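Local coordinates for protein phosphodiesterase (Candida albicans, PDB 6CPU) that is a mostly helical phosphodiesterase of the HD superfamily that holds a zinc ion and a magnesium ion side by side in its metal site, at residues T266-N271 / H349-G355; I533-E538 / I558-K562; R207-L211 / D229-C233. All blocks are in the same frame, centred on the assembly; numbering follows the deposited sequence.

Contact 1 of 3, residues T266-N271 / H349-G355. With ZN (zinc ion), chain B; MG (magnesium ion), chain C.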
ATOM      1  N   THR A 266       5.818  -2.911  -2.781  1.00 17.38           N
ATOM      2  CA  THR A 266       5.775  -1.598  -3.401  1.00 17.61           C
ATOM      3  C   THR A 266       5.451  -0.485  -2.406  1.00 17.63           C
ATOM      4  O   THR A 266       5.520   0.677  -2.774  1.00 17.23           O
ATOM      5  CB  THR A 266       4.762  -1.510  -4.553  1.00 18.55           C
ATOM      6  OG1 THR A 266       3.428  -1.618  -4.051  1.00 18.70           O
ATOM      7  CG2 THR A 266       5.020  -2.611  -5.582  1.00 18.58           C
ATOM      8  N   TYR A 267       5.079  -0.849  -1.179  1.00 16.35           N
ATOM      9  CA  TYR A 267       4.802   0.132  -0.130  1.00 16.23           C
ATOM     10  C   TYR A 267       6.041   0.332   0.720  1.00 17.31           C
ATOM     11  O   TYR A 267       6.789  -0.606   0.956  1.00 17.44           O
ATOM     12  CB  TYR A 267       3.594  -0.322   0.717  1.00 16.25           C
ATOM     13  CG  TYR A 267       2.276  -0.048   0.037  1.00 15.82           C
ATOM     14  CD1 TYR A 267       1.621  -1.019  -0.704  1.00 15.99           C
ATOM     15  CD2 TYR A 267       1.680   1.210   0.124  1.00 15.92           C
ATOM     16  CE1 TYR A 267       0.429  -0.747  -1.353  1.00 16.16           C
ATOM     17  CE2 TYR A 267       0.487   1.484  -0.530  1.00 15.42           C
ATOM     18  CZ  TYR A 267      -0.141   0.510  -1.262  1.00 15.91           C
ATOM     19  OH  TYR A 267      -1.346   0.813  -1.902  1.00 16.06           O
ATOM     20  N   LYS A 268       6.287   1.561   1.156  1.00 18.19           N
ATOM     21  CA  LYS A 268       7.483   1.857   1.957  1.00 19.37           C
ATOM     22  C   LYS A 268       7.210   1.643   3.454  1.00 19.83           C
ATOM     23  O   LYS A 268       6.427   2.388   4.053  1.00 18.88           O
ATOM     24  CB  LYS A 268       7.929   3.293   1.687  1.00 21.67           C
ATOM     25  CG  LYS A 268       8.361   3.445   0.241  1.00 24.09           C
ATOM     26  CD  LYS A 268       8.647   4.871  -0.130  1.00 27.79           C
ATOM     27  CE  LYS A 268       9.525   4.978  -1.365  1.00 30.28           C
ATOM     28  NZ  LYS A 268       9.217   3.983  -2.413  1.00 33.02           N
ATOM     29  N   ASN A 269       7.867   0.642   4.045  1.00 18.70           N
ATOM     30  CA  ASN A 269       7.542   0.193   5.394  1.00 19.58           C
ATOM     31  C   ASN A 269       7.814   1.218   6.458  1.00 19.51           C
ATOM     32  O   ASN A 269       7.177   1.196   7.503  1.00 21.21           O
ATOM     33  CB  ASN A 269       8.360  -1.027   5.769  1.00 21.43           C
ATOM     34  CG  ASN A 269       8.007  -2.210   4.945  1.00 24.18           C
ATOM     35  OD1 ASN A 269       8.271  -2.223   3.737  1.00 25.67           O
ATOM     36  ND2 ASN A 269       7.400  -3.205   5.569  1.00 24.88           N
ATOM     37  N   GLY A 270       8.794   2.070   6.213  1.00 18.67           N
ATOM     38  CA  GLY A 270       9.122   3.148   7.158  1.00 20.46           C
ATOM     39  C   GLY A 270       8.237   4.372   7.092  1.00 19.87           C
ATOM     40  O   GLY A 270       8.443   5.313   7.871  1.00 22.34           O
ATOM     41  N   ASN A 271       7.281   4.422   6.162  1.00 19.42           N
ATOM     42  CA  ASN A 271       6.336   5.527   6.148  1.00 19.19           C
ATOM     43  C   ASN A 271       5.459   5.370   7.393  1.00 19.81           C
ATOM     44  O   ASN A 271       4.906   4.296   7.615  1.00 18.50           O
ATOM     45  CB  ASN A 271       5.438   5.550   4.916  1.00 19.56           C
ATOM     46  CG  ASN A 271       6.168   5.972   3.634  1.00 17.85           C
ATOM     47  OD1 ASN A 271       7.360   6.280   3.618  1.00 18.06           O
ATOM     48  ND2 ASN A 271       5.433   5.995   2.566  1.00 18.72           N
ATOM     49  N   HIS A 349      -3.930   1.803  -4.194  1.00 20.15           N
ATOM     50  CA  HIS A 349      -4.181   3.234  -4.412  1.00 21.49           C
ATOM     51  C   HIS A 349      -3.053   4.175  -3.966  1.00 20.71           C
ATOM     52  O   HIS A 349      -3.011   5.319  -4.427  1.00 21.28           O
ATOM     53  CB  HIS A 349      -5.518   3.669  -3.778  1.00 22.76           C
ATOM     54  CG  HIS A 349      -5.389   4.099  -2.355  1.00 23.35           C
ATOM     55  ND1 HIS A 349      -5.283   3.203  -1.316  1.00 25.01           N
ATOM     56  CD2 HIS A 349      -5.307   5.330  -1.803  1.00 24.54           C
ATOM     57  CE1 HIS A 349      -5.141   3.864  -0.180  1.00 25.14           C
ATOM     58  NE2 HIS A 349      -5.158   5.160  -0.447  1.00 25.91           N
ATOM     59  N   ASP A 350      -2.158   3.714  -3.090  1.00 18.97           N
ATOM     60  CA  ASP A 350      -1.019   4.510  -2.645  1.00 19.68           C
ATOM     61  C   ASP A 350       0.327   3.842  -2.960  1.00 17.47           C
ATOM     62  O   ASP A 350       1.317   4.160  -2.323  1.00 17.08           O
ATOM     63  CB  ASP A 350      -1.131   4.794  -1.124  1.00 21.21           C
ATOM     64  CG  ASP A 350      -1.967   6.049  -0.799  1.00 23.70           C
ATOM     65  OD1 ASP A 350      -2.003   6.961  -1.642  1.00 24.68           O
ATOM     66  OD2 ASP A 350      -2.544   6.137   0.315  1.00 26.75           O
ATOM     67  N   VAL A 351       0.374   2.903  -3.912  1.00 17.72           N
ATOM     68  CA  VAL A 351       1.632   2.189  -4.175  1.00 18.54           C
ATOM     69  C   VAL A 351       2.804   3.144  -4.412  1.00 17.88           C
ATOM     70  O   VAL A 351       2.704   4.110  -5.163  1.00 17.88           O
ATOM     71  CB  VAL A 351       1.571   1.155  -5.331  1.00 19.99           C
ATOM     72  CG1 VAL A 351       0.713  -0.047  -4.957  1.00 20.29           C
ATOM     73  CG2 VAL A 351       1.108   1.781  -6.621  1.00 21.97           C
ATOM     74  N   GLY A 352       3.914   2.871  -3.741  1.00 17.10           N
ATOM     75  CA  GLY A 352       5.152   3.614  -3.973  1.00 16.67           C
ATOM     76  C   GLY A 352       5.167   4.957  -3.275  1.00 15.83           C
ATOM     77  O   GLY A 352       6.038   5.751  -3.515  1.00 14.90           O
ATOM     78  N   HIS A 353       4.198   5.214  -2.404  1.00 15.95           N
ATOM     79  CA  HIS A 353       4.066   6.533  -1.776  1.00 16.26           C
ATOM     80  C   HIS A 353       5.337   6.820  -0.995  1.00 15.88           C
ATOM     81  O   HIS A 353       5.760   5.981  -0.227  1.00 17.29           O
ATOM     82  CB  HIS A 353       2.826   6.545  -0.872  1.00 16.33           C
ATOM     83  CG  HIS A 353       2.364   7.906  -0.453  1.00 16.60           C
ATOM     84  ND1 HIS A 353       3.120   8.728   0.345  1.00 17.11           N
ATOM     85  CD2 HIS A 353       1.194   8.557  -0.658  1.00 16.58           C
ATOM     86  CE1 HIS A 353       2.456   9.843   0.591  1.00 17.22           C
ATOM     87  NE2 HIS A 353       1.285   9.768  -0.007  1.00 17.19           N
ATOM     88  N   PRO A 354       5.983   7.985  -1.214  1.00 15.92           N
ATOM     89  CA  PRO A 354       7.277   8.279  -0.608  1.00 16.72           C
ATOM     90  C   PRO A 354       7.213   8.930   0.786  1.00 18.20           C
ATOM     91  O   PRO A 354       8.246   9.222   1.376  1.00 19.13           O
ATOM     92  CB  PRO A 354       7.887   9.275  -1.598  1.00 16.85           C
ATOM     93  CG  PRO A 354       6.708  10.044  -2.055  1.00 16.16           C
ATOM     94  CD  PRO A 354       5.593   9.047  -2.160  1.00 16.49           C
ATOM     95  N   GLY A 355       6.014   9.138   1.290  1.00 18.60           N
ATOM     96  CA  GLY A 355       5.810   9.686   2.627  1.00 19.35           C
ATOM     97  C   GLY A 355       5.699  11.212   2.638  1.00 19.66           C
ATOM     98  O   GLY A 355       5.885  11.830   3.683  1.00 20.33           O
TER
HETATM   99 ZN    ZN B 601      -4.455   6.747   0.843  1.00 34.92          ZN
HETATM  100 MG    MG C 602      -3.032   8.840  -1.878  1.00 26.72          MG
HETATM  101  O   HOH W   1       4.403   3.577   0.480  1.00 14.58           O
HETATM  102  O   HOH W   2       8.128   4.715  -5.057  1.00 30.92           O
HETATM  103  O   HOH W   3      -3.829   8.497   2.042  1.00 34.55           O
HETATM  104  O   HOH W   4      -4.606   8.170  -0.780  1.00 30.21           O
HETATM  105  O   HOH W   5      -4.251  10.593  -2.358  1.00 27.32           O
HETATM  106  O   HOH W   6      -1.271   9.798  -2.768  1.00 20.33           O
HETATM  107  O   HOH W   7      -2.309   9.712  -0.229  1.00 30.35           O
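Y267 and N271 reach from loop T266-N271 onto loop H349-G355, which opens with the adjacent His-Asp pair that names the HD superfamily, H349 and D350, and continues through a type II beta turn from D350 to H353. H349 NE2 and D350 OD2 bind the zinc ion together with H278, D462 and two waters, while D350 OD1 lies 2.2 Å from the magnesium ion; this carboxylate therefore bridges the two metals, as does one of the waters. On its other side the H349 ring has A346 as the polar partner of ND1. Direct hydrogen bonds also join the loops. D350 N donates to Y267 OH at 3.2 Å, and the same hydroxyl is hydrogen-bonded to L347 O, so the tyrosine is a second-shell residue gripping the backbone of a metal ligand. N271 ND2, with H353 O in its own amide plane, meets that oxygen at 2.8 Å from above the carbonyl plane (53° out of it); N271 OD1 is hydrogen-bonded to R127. G352 N to T266 O is a weak bond. Two water bridges reinforce these, one from K268 N to H353 O and one from K268 NZ to G352 O. The Y267 ring, its CG beside the backbone N (chi1 -79°), receives a CH-pi contact: V351 CA sits over one face, offset toward the rim, 4.1 Å from the centroid. D350 CB meets the edge, and V351 CG1 is 3.7 Å from Y267 CE1. Further along, G355 N donates to H353 ND1 in the imidazole plane at 3.1 Å.

Contact 2 of 3, residues I533-E538 / I558-K562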
ATOM      1  N   ILE A 533     -12.697  17.091   9.928  1.00 42.98           N
ATOM      2  CA  ILE A 533     -14.113  16.714   9.910  1.00 45.01           C
ATOM      3  C   ILE A 533     -14.992  17.840   9.355  1.00 46.77           C
ATOM      4  O   ILE A 533     -15.858  17.598   8.512  1.00 47.93           O
ATOM      5  CB  ILE A 533     -14.610  16.295  11.312  1.00 45.05           C
ATOM      6  CG1 ILE A 533     -13.980  14.955  11.707  1.00 43.65           C
ATOM      7  CG2 ILE A 533     -16.135  16.188  11.342  1.00 45.19           C
ATOM      8  CD1 ILE A 533     -13.985  14.688  13.194  1.00 43.66           C
ATOM      9  N   ASN A 534     -14.766  19.063   9.825  1.00 50.94           N
ATOM     10  CA  ASN A 534     -15.542  20.213   9.351  1.00 54.20           C
ATOM     11  C   ASN A 534     -15.287  20.524   7.880  1.00 54.64           C
ATOM     12  O   ASN A 534     -16.226  20.637   7.094  1.00 57.19           O
ATOM     13  CB  ASN A 534     -15.262  21.454  10.211  1.00 54.39           C
ATOM     14  CG  ASN A 534     -15.966  21.405  11.558  1.00 54.98           C
ATOM     15  OD1 ASN A 534     -17.062  20.856  11.677  1.00 53.91           O
ATOM     16  ND2 ASN A 534     -15.342  21.987  12.577  1.00 56.53           N
ATOM     17  N   LEU A 535     -14.017  20.632   7.508  1.00 55.25           N
ATOM     18  CA  LEU A 535     -13.662  21.080   6.167  1.00 56.56           C
ATOM     19  C   LEU A 535     -13.761  20.006   5.079  1.00 53.38           C
ATOM     20  O   LEU A 535     -13.883  20.356   3.911  1.00 54.47           O
ATOM     21  CB  LEU A 535     -12.271  21.724   6.179  1.00 60.29           C
ATOM     22  CG  LEU A 535     -12.245  23.051   6.957  1.00 63.89           C
ATOM     23  CD1 LEU A 535     -10.869  23.349   7.533  1.00 65.14           C
ATOM     24  CD2 LEU A 535     -12.724  24.209   6.087  1.00 64.61           C
ATOM     25  N   PHE A 536     -13.728  18.719   5.441  1.00 51.88           N
ATOM     26  CA  PHE A 536     -13.815  17.636   4.435  1.00 50.43           C
ATOM     27  C   PHE A 536     -14.802  16.494   4.740  1.00 48.17           C
ATOM     28  O   PHE A 536     -15.702  16.229   3.944  1.00 47.42           O
ATOM     29  CB  PHE A 536     -12.424  17.037   4.165  1.00 50.95           C
ATOM     30  CG  PHE A 536     -11.430  18.027   3.615  1.00 51.36           C
ATOM     31  CD1 PHE A 536     -11.642  18.630   2.386  1.00 52.47           C
ATOM     32  CD2 PHE A 536     -10.280  18.350   4.327  1.00 53.25           C
ATOM     33  CE1 PHE A 536     -10.732  19.545   1.880  1.00 52.81           C
ATOM     34  CE2 PHE A 536      -9.365  19.263   3.826  1.00 53.43           C
ATOM     35  CZ  PHE A 536      -9.592  19.861   2.599  1.00 53.41           C
ATOM     36  N   ALA A 537     -14.627  15.810   5.870  1.00 47.32           N
ATOM     37  CA  ALA A 537     -15.285  14.513   6.090  1.00 46.82           C
ATOM     38  C   ALA A 537     -16.801  14.599   6.258  1.00 47.55           C
ATOM     39  O   ALA A 537     -17.553  13.903   5.559  1.00 45.98           O
ATOM     40  CB  ALA A 537     -14.672  13.808   7.289  1.00 46.59           C
ATOM     41  N   GLU A 538     -17.242  15.445   7.187  1.00 48.76           N
ATOM     42  CA  GLU A 538     -18.669  15.579   7.491  1.00 48.34           C
ATOM     43  C   GLU A 538     -19.481  15.716   6.210  1.00 46.38           C
ATOM     44  O   GLU A 538     -20.428  14.967   5.998  1.00 43.11           O
ATOM     45  CB  GLU A 538     -18.924  16.770   8.421  1.00 51.37           C
ATOM     46  CG  GLU A 538     -20.336  16.825   8.991  1.00 52.84           C
ATOM     47  CD  GLU A 538     -20.422  17.589  10.304  1.00 55.15           C
ATOM     48  OE1 GLU A 538     -19.523  18.406  10.597  1.00 54.96           O
ATOM     49  OE2 GLU A 538     -21.399  17.368  11.051  1.00 58.06           O
ATOM     50  N   ILE A 558     -18.673   9.775  12.949  1.00 44.44           N
ATOM     51  CA  ILE A 558     -18.021  11.083  12.804  1.00 45.25           C
ATOM     52  C   ILE A 558     -18.535  12.063  13.862  1.00 45.47           C
ATOM     53  O   ILE A 558     -17.748  12.736  14.531  1.00 43.84           O
ATOM     54  CB  ILE A 558     -18.236  11.699  11.407  1.00 47.07           C
ATOM     55  CG1 ILE A 558     -17.472  10.904  10.346  1.00 48.19           C
ATOM     56  CG2 ILE A 558     -17.754  13.149  11.382  1.00 47.37           C
ATOM     57  CD1 ILE A 558     -18.000  11.109   8.942  1.00 49.64           C
ATOM     58  N   MET A 559     -19.854  12.127  14.017  1.00 48.83           N
ATOM     59  CA  MET A 559     -20.459  13.027  15.006  1.00 52.27           C
ATOM     60  C   MET A 559     -20.020  12.663  16.428  1.00 50.73           C
ATOM     61  O   MET A 559     -19.549  13.527  17.168  1.00 46.80           O
ATOM     62  CB  MET A 559     -21.986  13.021  14.894  1.00 56.21           C
ATOM     63  CG  MET A 559     -22.664  14.151  15.663  1.00 60.11           C
ATOM     64  SD  MET A 559     -22.336  15.785  14.966  1.00 64.84           S
ATOM     65  CE  MET A 559     -23.566  15.834  13.661  1.00 65.01           C
ATOM     66  N   GLU A 560     -20.143  11.386  16.792  1.00 51.39           N
ATOM     67  CA  GLU A 560     -19.695  10.912  18.107  1.00 51.44           C
ATOM     68  C   GLU A 560     -18.238  11.293  18.382  1.00 50.73           C
ATOM     69  O   GLU A 560     -17.911  11.817  19.456  1.00 49.63           O
ATOM     70  CB  GLU A 560     -19.862   9.392  18.229  1.00 54.76           C
ATOM     71  CG  GLU A 560     -21.307   8.929  18.330  1.00 57.84           C
ATOM     72  CD  GLU A 560     -21.435   7.432  18.544  1.00 61.72           C
ATOM     73  OE1 GLU A 560     -20.815   6.914  19.500  1.00 63.43           O
ATOM     74  OE2 GLU A 560     -22.165   6.776  17.764  1.00 65.53           O
ATOM     75  N   ASN A 561     -17.363  11.035  17.411  1.00 47.11           N
ATOM     76  CA  ASN A 561     -15.962  11.432  17.527  1.00 45.16           C
ATOM     77  C   ASN A 561     -15.804  12.952  17.617  1.00 43.63           C
ATOM     78  O   ASN A 561     -15.007  13.445  18.410  1.00 44.21           O
ATOM     79  CB  ASN A 561     -15.141  10.891  16.344  1.00 45.53           C
ATOM     80  CG  ASN A 561     -14.952   9.382  16.396  1.00 45.49           C
ATOM     81  OD1 ASN A 561     -15.000   8.771  17.467  1.00 41.54           O
ATOM     82  ND2 ASN A 561     -14.712   8.775  15.232  1.00 44.97           N
ATOM     83  N   LYS A 562     -16.557  13.683  16.800  1.00 47.37           N
ATOM     84  CA  LYS A 562     -16.495  15.152  16.788  1.00 50.75           C
ATOM     85  C   LYS A 562     -16.856  15.736  18.156  1.00 51.19           C
ATOM     86  O   LYS A 562     -16.152  16.606  18.671  1.00 51.39           O
ATOM     87  CB  LYS A 562     -17.426  15.720  15.716  1.00 52.68           C
ATOM     88  CG  LYS A 562     -17.272  17.214  15.473  1.00 55.04           C
ATOM     89  CD  LYS A 562     -18.183  17.673  14.346  1.00 56.48           C
ATOM     90  CE  LYS A 562     -18.146  19.182  14.184  1.00 58.39           C
ATOM     91  NZ  LYS A 562     -19.034  19.636  13.079  1.00 59.39           N
TER
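Helix segments I533-E538 and I558-K562 run nearly antiparallel, at 161° with their axes 11.9 Å apart, and the CA atoms come nearest at E538 and I558. The first segment contains a pi-type turn, in which E538 N bonds to I533 O. Between the helices the long side chain of K562 spans the gap: its CG is anti to the backbone N (chi1 -171°) and every later torsion is extended, which carries NZ across to two oxygens. K562 NZ donates to N534 OD1 at 2.7 Å, in the carbonyl plane. K562 NZ also forms a salt bridge with E538 OE1 at 2.8 Å, on the syn lone pair, and both acceptor side chains cross the lysine at about a right angle. The two segments belong to the arms of an alpha-alpha hairpin, helices 525-547 and 552-569, joined by a short turn near the C terminus. On the buried side of the lysine, I533 and I558 slide past each other in opposite directions, and their CG2 methyls press together at 3.4 Å, tighter than usual for two carbons. V466 covers I533 and A537 from a neighbouring loop; I558 also touches T467 and F541. At the outer margin, the bent chain of M559 brings its CE to 3.7 Å from E538 OE2.

Contact 3 of 3, residues R207-L211 / D229-C233; sequences RLSQL and DLVYC
R207 offers its guanidinium edge to D229 and one of its faces to L211, whose CD2 lies 3.9 Å above the plane, over its centre. The second flat group, the Y232 ring, carries L208 CD2 exactly over the middle of one face, 3.5 Å from the centroid and on the ring normal, a CH-pi contact with the leucine crossing the tyrosine at about a right angle. The salt bridge is side-on: R207 NE donates to D229 OD1 at 3.1 Å and R207 NH2 to D229 OD2 at 2.8 Å, the latter nearly straight at 169°. The two planes are 66° apart, and both carboxylate oxygens are met from above the carboxylate plane, although OD2 itself stays in the guanidinium plane. A bend at chi2 turns the arginine into this position, and R207 NH1 donates to Q210 OE1 at 2.9 Å, fixing the other end of the group; three N-H bonds thus limit its rotation. L211 packs against the second helix beside the ion pair. Its CD1 is 3.6 Å from D229 O and also touches Y232 CB, while its CD2 lies 3.8 Å from D229 CB and reaches C233 SG. This is a helix-helix contact within the helical part of the fold: helices 205-216 and 227-242 cross at -60°, with segment axes 10.1 Å apart. Y232 OH is hydrogen-bonded to T318 O and S209 OG to D315 N, linking the pair to the polypeptide after helix 276-292, whereas L230 packs on helix 276-292 and V231 on helices 253-264 and 276-292.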
ATOM      1  N   ARG A 207      -4.447 -18.014  14.637  1.00 24.68           N
ATOM      2  CA  ARG A 207      -4.162 -16.675  14.082  1.00 24.79           C
ATOM      3  C   ARG A 207      -4.989 -16.377  12.843  1.00 23.98           C
ATOM      4  O   ARG A 207      -5.568 -15.303  12.738  1.00 23.30           O
ATOM      5  CB  ARG A 207      -2.668 -16.475  13.768  1.00 25.25           C
ATOM      6  CG  ARG A 207      -2.272 -15.011  13.523  1.00 25.32           C
ATOM      7  CD  ARG A 207      -2.727 -14.109  14.662  1.00 25.30           C
ATOM      8  NE  ARG A 207      -2.389 -12.699  14.481  1.00 25.91           N
ATOM      9  CZ  ARG A 207      -3.012 -11.695  15.099  1.00 26.72           C
ATOM     10  NH1 ARG A 207      -4.015 -11.931  15.947  1.00 27.70           N
ATOM     11  NH2 ARG A 207      -2.639 -10.440  14.875  1.00 26.16           N
ATOM     12  N   LEU A 208      -5.034 -17.312  11.892  1.00 23.98           N
ATOM     13  CA  LEU A 208      -5.802 -17.091  10.666  1.00 24.03           C
ATOM     14  C   LEU A 208      -7.286 -16.856  10.964  1.00 24.81           C
ATOM     15  O   LEU A 208      -7.934 -16.012  10.321  1.00 24.38           O
ATOM     16  CB  LEU A 208      -5.619 -18.253   9.675  1.00 24.93           C
ATOM     17  CG  LEU A 208      -4.176 -18.539   9.247  1.00 24.85           C
ATOM     18  CD1 LEU A 208      -4.161 -19.610   8.166  1.00 24.84           C
ATOM     19  CD2 LEU A 208      -3.426 -17.292   8.796  1.00 24.56           C
ATOM     20  N   SER A 209      -7.820 -17.585  11.945  1.00 24.07           N
ATOM     21  CA  SER A 209      -9.198 -17.371  12.382  1.00 24.74           C
ATOM     22  C   SER A 209      -9.369 -15.983  13.006  1.00 23.54           C
ATOM     23  O   SER A 209     -10.326 -15.296  12.706  1.00 26.06           O
ATOM     24  CB  SER A 209      -9.653 -18.460  13.356  1.00 24.74           C
ATOM     25  OG  SER A 209     -10.992 -18.202  13.764  1.00 25.95           O
ATOM     26  N   GLN A 210      -8.425 -15.564  13.837  1.00 23.37           N
ATOM     27  CA  GLN A 210      -8.487 -14.233  14.444  1.00 24.11           C
ATOM     28  C   GLN A 210      -8.527 -13.148  13.369  1.00 24.16           C
ATOM     29  O   GLN A 210      -9.243 -12.157  13.500  1.00 23.47           O
ATOM     30  CB  GLN A 210      -7.307 -13.993  15.377  1.00 24.73           C
ATOM     31  CG  GLN A 210      -7.371 -14.807  16.654  1.00 26.66           C
ATOM     32  CD  GLN A 210      -6.133 -14.684  17.509  1.00 28.32           C
ATOM     33  OE1 GLN A 210      -5.031 -14.430  17.019  1.00 27.49           O
ATOM     34  NE2 GLN A 210      -6.308 -14.878  18.809  1.00 29.39           N
ATOM     35  N   LEU A 211      -7.760 -13.342  12.299  1.00 22.62           N
ATOM     36  CA  LEU A 211      -7.717 -12.356  11.221  1.00 22.47           C
ATOM     37  C   LEU A 211      -9.046 -12.275  10.475  1.00 22.76           C
ATOM     38  O   LEU A 211      -9.448 -11.189  10.054  1.00 22.61           O
ATOM     39  CB  LEU A 211      -6.533 -12.626  10.277  1.00 22.10           C
ATOM     40  CG  LEU A 211      -5.160 -12.480  10.954  1.00 22.44           C
ATOM     41  CD1 LEU A 211      -4.017 -12.784   9.986  1.00 22.63           C
ATOM     42  CD2 LEU A 211      -4.945 -11.116  11.612  1.00 22.83           C
ATOM     43  N   ASP A 229       0.452 -10.438   9.109  1.00 20.38           N
ATOM     44  CA  ASP A 229      -0.995 -10.567   9.320  1.00 20.61           C
ATOM     45  C   ASP A 229      -1.754  -9.841   8.210  1.00 20.00           C
ATOM     46  O   ASP A 229      -2.764 -10.317   7.708  1.00 19.36           O
ATOM     47  CB  ASP A 229      -1.445  -9.906  10.629  1.00 21.67           C
ATOM     48  CG  ASP A 229      -0.970 -10.604  11.893  1.00 22.73           C
ATOM     49  OD1 ASP A 229      -0.811 -11.854  11.926  1.00 23.07           O
ATOM     50  OD2 ASP A 229      -0.808  -9.858  12.900  1.00 21.50           O
ATOM     51  N   LEU A 230      -1.273  -8.648   7.861  1.00 19.95           N
ATOM     52  CA  LEU A 230      -1.955  -7.806   6.881  1.00 19.43           C
ATOM     53  C   LEU A 230      -2.011  -8.444   5.494  1.00 18.56           C
ATOM     54  O   LEU A 230      -3.005  -8.308   4.774  1.00 18.74           O
ATOM     55  CB  LEU A 230      -1.315  -6.417   6.836  1.00 19.76           C
ATOM     56  CG  LEU A 230      -1.612  -5.585   8.096  1.00 20.51           C
ATOM     57  CD1 LEU A 230      -0.593  -4.458   8.267  1.00 20.17           C
ATOM     58  CD2 LEU A 230      -3.047  -5.045   8.098  1.00 21.30           C
ATOM     59  N   VAL A 231      -0.955  -9.159   5.126  1.00 18.21           N
ATOM     60  CA  VAL A 231      -0.950  -9.928   3.878  1.00 19.02           C
ATOM     61  C   VAL A 231      -2.121 -10.907   3.879  1.00 19.65           C
ATOM     62  O   VAL A 231      -2.878 -11.009   2.890  1.00 19.85           O
ATOM     63  CB  VAL A 231       0.381 -10.693   3.695  1.00 18.96           C
ATOM     64  CG1 VAL A 231       0.290 -11.736   2.575  1.00 19.44           C
ATOM     65  CG2 VAL A 231       1.507  -9.713   3.411  1.00 19.02           C
ATOM     66  N   TYR A 232      -2.274 -11.634   4.981  1.00 19.67           N
ATOM     67  CA  TYR A 232      -3.363 -12.616   5.054  1.00 20.68           C
ATOM     68  C   TYR A 232      -4.733 -11.949   5.030  1.00 20.78           C
ATOM     69  O   TYR A 232      -5.651 -12.470   4.418  1.00 21.67           O
ATOM     70  CB  TYR A 232      -3.239 -13.510   6.277  1.00 20.82           C
ATOM     71  CG  TYR A 232      -4.100 -14.743   6.138  1.00 21.46           C
ATOM     72  CD1 TYR A 232      -5.351 -14.822   6.756  1.00 21.81           C
ATOM     73  CD2 TYR A 232      -3.675 -15.822   5.371  1.00 21.74           C
ATOM     74  CE1 TYR A 232      -6.149 -15.955   6.623  1.00 22.88           C
ATOM     75  CE2 TYR A 232      -4.462 -16.961   5.237  1.00 23.18           C
ATOM     76  CZ  TYR A 232      -5.699 -17.022   5.861  1.00 23.61           C
ATOM     77  OH  TYR A 232      -6.493 -18.157   5.719  1.00 23.64           O
ATOM     78  N   CYS A 233      -4.873 -10.803   5.701  1.00 21.03           N
ATOM     79  CA  CYS A 233      -6.105 -10.023   5.620  1.00 21.74           C
ATOM     80  C   CYS A 233      -6.488  -9.670   4.185  1.00 21.86           C
ATOM     81  O   CYS A 233      -7.655  -9.787   3.802  1.00 20.68           O
ATOM     82  CB  CYS A 233      -6.008  -8.746   6.451  1.00 22.52           C
ATOM     83  SG  CYS A 233      -5.924  -9.009   8.245  1.00 25.06           S
TER

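Overall arrangement
From the N terminus the three contacts follow in series, neither nesting nor crossing. Contact 3 comes first, closing 17 residues between its segments, on helices 205-216 and 227-242. The latter helix packs on helices 253-264 and 276-292, which flank the first loop of contact 1. Contact 1 then closes 77 residues, bringing that loop against the one after helix 336-348, near the chain's centre and at the metals. Contact 2 comes last, closing 19 residues of a hairpin near the C terminus; V466, which it touches, follows the zinc ligand D462 closely in sequence. The centres of contacts 1 and 3 lie about 21 Å apart and those of contacts 1 and 2 about 27 Å; none touch.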